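Side-chain contacts in subtilisin-like protein (Prochloron didemni, PDB 3ZXY), which probably cleaves peptide bonds as a subtilisin-type serine endopeptidase, this chain being the protease domain of the longer patellamide-pathway protein PatA: residues L34-P39 against L94-E99; R100-G105 against V130-Q135. The protein carries 1 engineered substitution. All blocks are in the same frame, centred on the assembly; numbering follows the deposited sequence. Where two conformers were deposited one is given.

How the contacts relate
Contacts 1 and 2 share helix 91-103 and follow one another along the chain, their centres about 12 Å apart. In contact 1 the helix meets the loop 34-39; in contact 2 its C-terminal end meets helix 124-135. They also touch: R100 NH2 makes a probable hydrogen bond of 3.0 Å to P35 O, and I98 CG2 packs 3.5 Å from C133 SG. The predicted charge relay comprises D16, H51 and position 211, where the engineered A211 replaces the serine. The side chain of T36 in contact 1 is about 12 Å from that of D16, while contact 2 lies away from these residues.

Contact 1 (L34-P39 against L94-E99); sequences LPTLAP and LARGIE
L37 lays its CD1 methyl over the centre of the R96 guanidinium, 3.3 Å above the plane, so that a hydrocarbon branch rests on a flat cation. L37 was modelled in two conformers, so the overlap may hold for only part of the molecules. The two side chains cross at about a right angle, which brings a branch end rather than the length of the leucine onto the face; CD1 is 3.4 Å from R96 CZ. An arginine suits this place because its flat head can be stacked on while its N-H groups bond: NH1 forms a salt bridge with D93. R96 reaches T36 and L37 with CG anti to the backbone N (chi1 -174°) and then bends at chi3, turning the guanidinium's face to L37 CD1. Nearer the backbone, T36 and R96 slide past each other in opposite directions, and T36 CG2 packs 3.6 Å from R96 CD. The threonine serves two purposes: its methyl packs on the arginine's CG and CD, while OG1 turns back to form a 3.2 Å hydrogen bond with L34 O, approaching from above the carbonyl plane. With an alanine here in place of R96, D93 would probably lose its salt-bridge mate, and L37 CD1 and T36 CG2 the guanidinium and stem they rest on. T36 also packs on V79 of strand 75-80. The arrangement joins the loop after edge strand 30-33 to a helix lying along the parallel sheet, a peripheral feature of the subtilisin-like alpha/beta fold.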
# COMPACT_ATOMS: atom_id res chain seq x y z
N LEU A 34 -4.12 -15.79 -4.10
CA LEU A 34 -2.92 -16.61 -4.23
C LEU A 34 -2.60 -17.21 -2.86
O LEU A 34 -1.92 -16.59 -2.04
CB LEU A 34 -1.74 -15.77 -4.72
CG LEU A 34 -1.89 -15.12 -6.10
CD1 LEU A 34 -0.67 -14.26 -6.40
CD2 LEU A 34 -2.09 -16.16 -7.18
N PRO A 35 -3.11 -18.42 -2.60
CA PRO A 35 -2.86 -19.03 -1.31
C PRO A 35 -1.38 -19.21 -1.08
O PRO A 35 -0.66 -19.70 -1.95
CB PRO A 35 -3.57 -20.38 -1.39
CG PRO A 35 -4.53 -20.25 -2.51
CD PRO A 35 -3.94 -19.27 -3.47
N THR A 36 -0.92 -18.79 0.08
CA THR A 36 0.45 -19.01 0.43
C THR A 36 0.29 -19.91 1.63
O THR A 36 -0.37 -20.94 1.48
CB THR A 36 1.16 -17.65 0.49
OG1 THR A 36 0.96 -17.03 -0.79
CG2 THR A 36 2.65 -17.81 0.71
N LEU A 37 0.80 -19.60 2.81
CA LEU A 37 0.70 -20.57 3.90
C LEU A 37 -0.43 -20.25 4.89
O LEU A 37 -0.98 -21.17 5.52
CB LEU A 37 2.05 -20.73 4.61
CG LEU A 37 3.00 -21.68 3.85
CD1 LEU A 37 4.31 -21.85 4.59
CD2 LEU A 37 2.35 -23.04 3.62
N ALA A 38 -0.79 -18.98 5.00
CA ALA A 38 -1.90 -18.54 5.87
C ALA A 38 -3.27 -18.86 5.26
O ALA A 38 -3.42 -18.95 4.02
CB ALA A 38 -1.80 -17.05 6.17
N PRO A 39 -4.30 -19.02 6.11
CA PRO A 39 -5.66 -19.19 5.59
C PRO A 39 -6.08 -18.05 4.66
O PRO A 39 -5.69 -16.89 4.86
CB PRO A 39 -6.53 -19.21 6.85
CG PRO A 39 -5.61 -19.70 7.92
CD PRO A 39 -4.27 -19.10 7.59
N LEU A 94 6.28 -12.80 5.91
CA LEU A 94 6.21 -11.62 5.04
C LEU A 94 7.03 -11.86 3.79
O LEU A 94 6.58 -11.59 2.67
CB LEU A 94 6.76 -10.35 5.72
CG LEU A 94 5.85 -9.52 6.62
CD1 LEU A 94 6.63 -8.35 7.21
CD2 LEU A 94 4.67 -9.04 5.80
N ALA A 95 8.25 -12.36 3.98
CA ALA A 95 9.16 -12.58 2.84
C ALA A 95 8.54 -13.57 1.86
O ALA A 95 8.63 -13.38 0.64
CB ALA A 95 10.53 -13.09 3.31
N ARG A 96 7.92 -14.62 2.37
CA ARG A 96 7.25 -15.61 1.53
C ARG A 96 6.13 -14.98 0.70
O ARG A 96 5.97 -15.29 -0.48
CB ARG A 96 6.69 -16.74 2.39
CG ARG A 96 6.10 -17.88 1.58
CD ARG A 96 5.52 -18.99 2.44
NE ARG A 96 6.48 -19.54 3.42
CZ ARG A 96 6.52 -19.24 4.72
NH1 ARG A 96 5.64 -18.40 5.26
NH2 ARG A 96 7.44 -19.81 5.50
N GLY A 97 5.35 -14.10 1.31
CA GLY A 97 4.27 -13.42 0.60
C GLY A 97 4.81 -12.51 -0.48
O GLY A 97 4.22 -12.40 -1.56
N ILE A 98 5.90 -11.81 -0.18
CA ILE A 98 6.52 -10.91 -1.15
C ILE A 98 6.99 -11.71 -2.37
O ILE A 98 6.71 -11.34 -3.51
CB ILE A 98 7.68 -10.13 -0.52
CG1 ILE A 98 7.15 -9.09 0.47
CG2 ILE A 98 8.54 -9.47 -1.59
CD1 ILE A 98 8.22 -8.47 1.36
N GLU A 99 7.68 -12.82 -2.14
CA GLU A 99 8.13 -13.66 -3.27
C GLU A 99 6.94 -14.18 -4.08
O GLU A 99 7.00 -14.24 -5.32
CB GLU A 99 9.10 -14.75 -2.75
CG GLU A 99 10.30 -14.09 -2.08
CD GLU A 99 11.48 -14.96 -1.73
OE1 GLU A 99 11.50 -16.17 -2.05
OE2 GLU A 99 12.43 -14.39 -1.13

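Contact 2 (R100-G105 against V130-Q135); sequences RAVNAG and VSLCRQ
V102 points its two methyl groups at two different neighbours on the facing helix, one at L132 and the other at C133. With CG1 anti to the backbone N (chi1 171°), CG2 falls beside that nitrogen, so that CG1 meets L132 and CG2 meets C133. The leucine crosses the valine at a slant: its CD2 methyl approaches at 4.0 Å from V102 CG1 and equally near V102 CB, so one branch of L132 settles against the fork instead of meeting a single methyl head-on. C133 comes in differently. Its CB leaves the helix at an angle to the facing segment, and SG, anti to the carbonyl carbon, sits 3.8 Å from V102 CG2. A compact, polarisable sulfur suits a spot where the backbones come near, V102 and C133 having CA atoms 6.8 Å apart, while the longer leucine meets V102 alongside. V102 and C133 both also pack on I109 of strand 108-111, so the helices lie side by side on the same face of the parallel sheet. Helix 124-135 is the crossover of a beta-alpha-beta unit whose neighbouring parallel strands are 108-111 and 139-143, part of the subtilisin-like core. A101, on helix 91-103, touches A13 and L15 of strand 11-16, its single methyl letting the helix lie close to that strand. Just past V102 the helix ends in a Schellman motif. G105 takes a positive phi of 83°, and its N bonds back to V102 O at 3.0 Å. A side chain on G105 would be pressed against the A104 carbonyl oxygen, which explains the glycine, and G105 O accepts a hydrogen bond from R11 NE.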
# COMPACT_ATOMS: atom_id res chain seq x y z
N ARG A 100 5.85 -14.56 -3.41
CA ARG A 100 4.63 -15.03 -4.09
C ARG A 100 4.12 -13.95 -5.04
O ARG A 100 3.78 -14.20 -6.19
CB ARG A 100 3.55 -15.36 -3.05
CG ARG A 100 2.30 -16.05 -3.58
CD ARG A 100 2.50 -17.55 -3.77
NE ARG A 100 1.24 -18.30 -3.86
CZ ARG A 100 0.59 -18.62 -4.98
NH1 ARG A 100 1.07 -18.30 -6.18
NH2 ARG A 100 -0.55 -19.30 -4.91
N ALA A 101 4.09 -12.72 -4.53
CA ALA A 101 3.59 -11.60 -5.32
C ALA A 101 4.49 -11.27 -6.49
O ALA A 101 4.01 -11.06 -7.60
CB ALA A 101 3.42 -10.36 -4.44
N VAL A 102 5.80 -11.21 -6.26
CA VAL A 102 6.75 -10.95 -7.35
C VAL A 102 6.60 -12.02 -8.44
O VAL A 102 6.54 -11.71 -9.65
CB VAL A 102 8.21 -10.92 -6.84
CG1 VAL A 102 9.18 -10.88 -8.03
CG2 VAL A 102 8.45 -9.75 -5.89
N ASN A 103 6.53 -13.29 -8.03
CA ASN A 103 6.42 -14.38 -8.99
C ASN A 103 5.12 -14.40 -9.78
O ASN A 103 5.08 -14.93 -10.89
CB ASN A 103 6.64 -15.72 -8.28
CG ASN A 103 8.07 -15.90 -7.84
OD1 ASN A 103 9.00 -15.40 -8.48
ND2 ASN A 103 8.27 -16.65 -6.77
N ALA A 104 4.07 -13.78 -9.23
CA ALA A 104 2.77 -13.64 -9.88
C ALA A 104 2.69 -12.36 -10.74
O ALA A 104 1.63 -12.06 -11.30
CB ALA A 104 1.66 -13.63 -8.84
N GLY A 105 3.79 -11.64 -10.87
CA GLY A 105 3.85 -10.47 -11.75
C GLY A 105 3.32 -9.17 -11.18
O GLY A 105 2.93 -8.27 -11.94
N VAL A 130 12.99 -8.08 -0.23
CA VAL A 130 12.92 -6.68 -0.64
C VAL A 130 13.94 -6.40 -1.75
O VAL A 130 13.66 -5.66 -2.69
CB VAL A 130 13.09 -5.75 0.57
CG1 VAL A 130 13.16 -4.29 0.14
CG2 VAL A 130 11.93 -5.95 1.52
N SER A 131 15.11 -7.02 -1.65
CA SER A 131 16.11 -6.94 -2.72
C SER A 131 15.57 -7.51 -4.02
O SER A 131 15.82 -6.95 -5.10
CB SER A 131 17.40 -7.66 -2.29
OG SER A 131 18.36 -7.64 -3.34
N LEU A 132 14.81 -8.61 -3.94
CA LEU A 132 14.18 -9.22 -5.11
C LEU A 132 13.23 -8.22 -5.79
O LEU A 132 13.20 -8.12 -7.02
CB LEU A 132 13.41 -10.49 -4.72
CG LEU A 132 12.64 -11.23 -5.81
CD1 LEU A 132 13.62 -11.90 -6.76
CD2 LEU A 132 11.66 -12.24 -5.23
N CYS A 133 12.44 -7.51 -4.99
CA CYS A 133 11.58 -6.47 -5.54
C CYS A 133 12.40 -5.41 -6.26
O CYS A 133 12.05 -4.98 -7.37
CB CYS A 133 10.77 -5.79 -4.44
SG CYS A 133 9.53 -6.88 -3.72
N ARG A 134 13.49 -4.98 -5.64
CA ARG A 134 14.33 -3.92 -6.21
C ARG A 134 14.94 -4.39 -7.53
O ARG A 134 14.96 -3.64 -8.52
CB ARG A 134 15.40 -3.51 -5.20
CG ARG A 134 16.21 -2.27 -5.60
CD ARG A 134 17.30 -1.99 -4.56
NE ARG A 134 18.08 -3.20 -4.27
CZ ARG A 134 19.02 -3.74 -5.06
NH1 ARG A 134 19.37 -3.18 -6.21
NH2 ARG A 134 19.63 -4.86 -4.67
N GLN A 135 15.40 -5.64 -7.57
CA GLN A 135 16.01 -6.18 -8.79
C GLN A 135 15.00 -6.40 -9.94
O GLN A 135 15.39 -6.36 -11.11
CB GLN A 135 16.75 -7.47 -8.46
CG GLN A 135 17.93 -7.22 -7.54
CD GLN A 135 18.56 -8.51 -7.06
OE1 GLN A 135 18.04 -9.17 -6.14
NE2 GLN A 135 19.67 -8.89 -7.67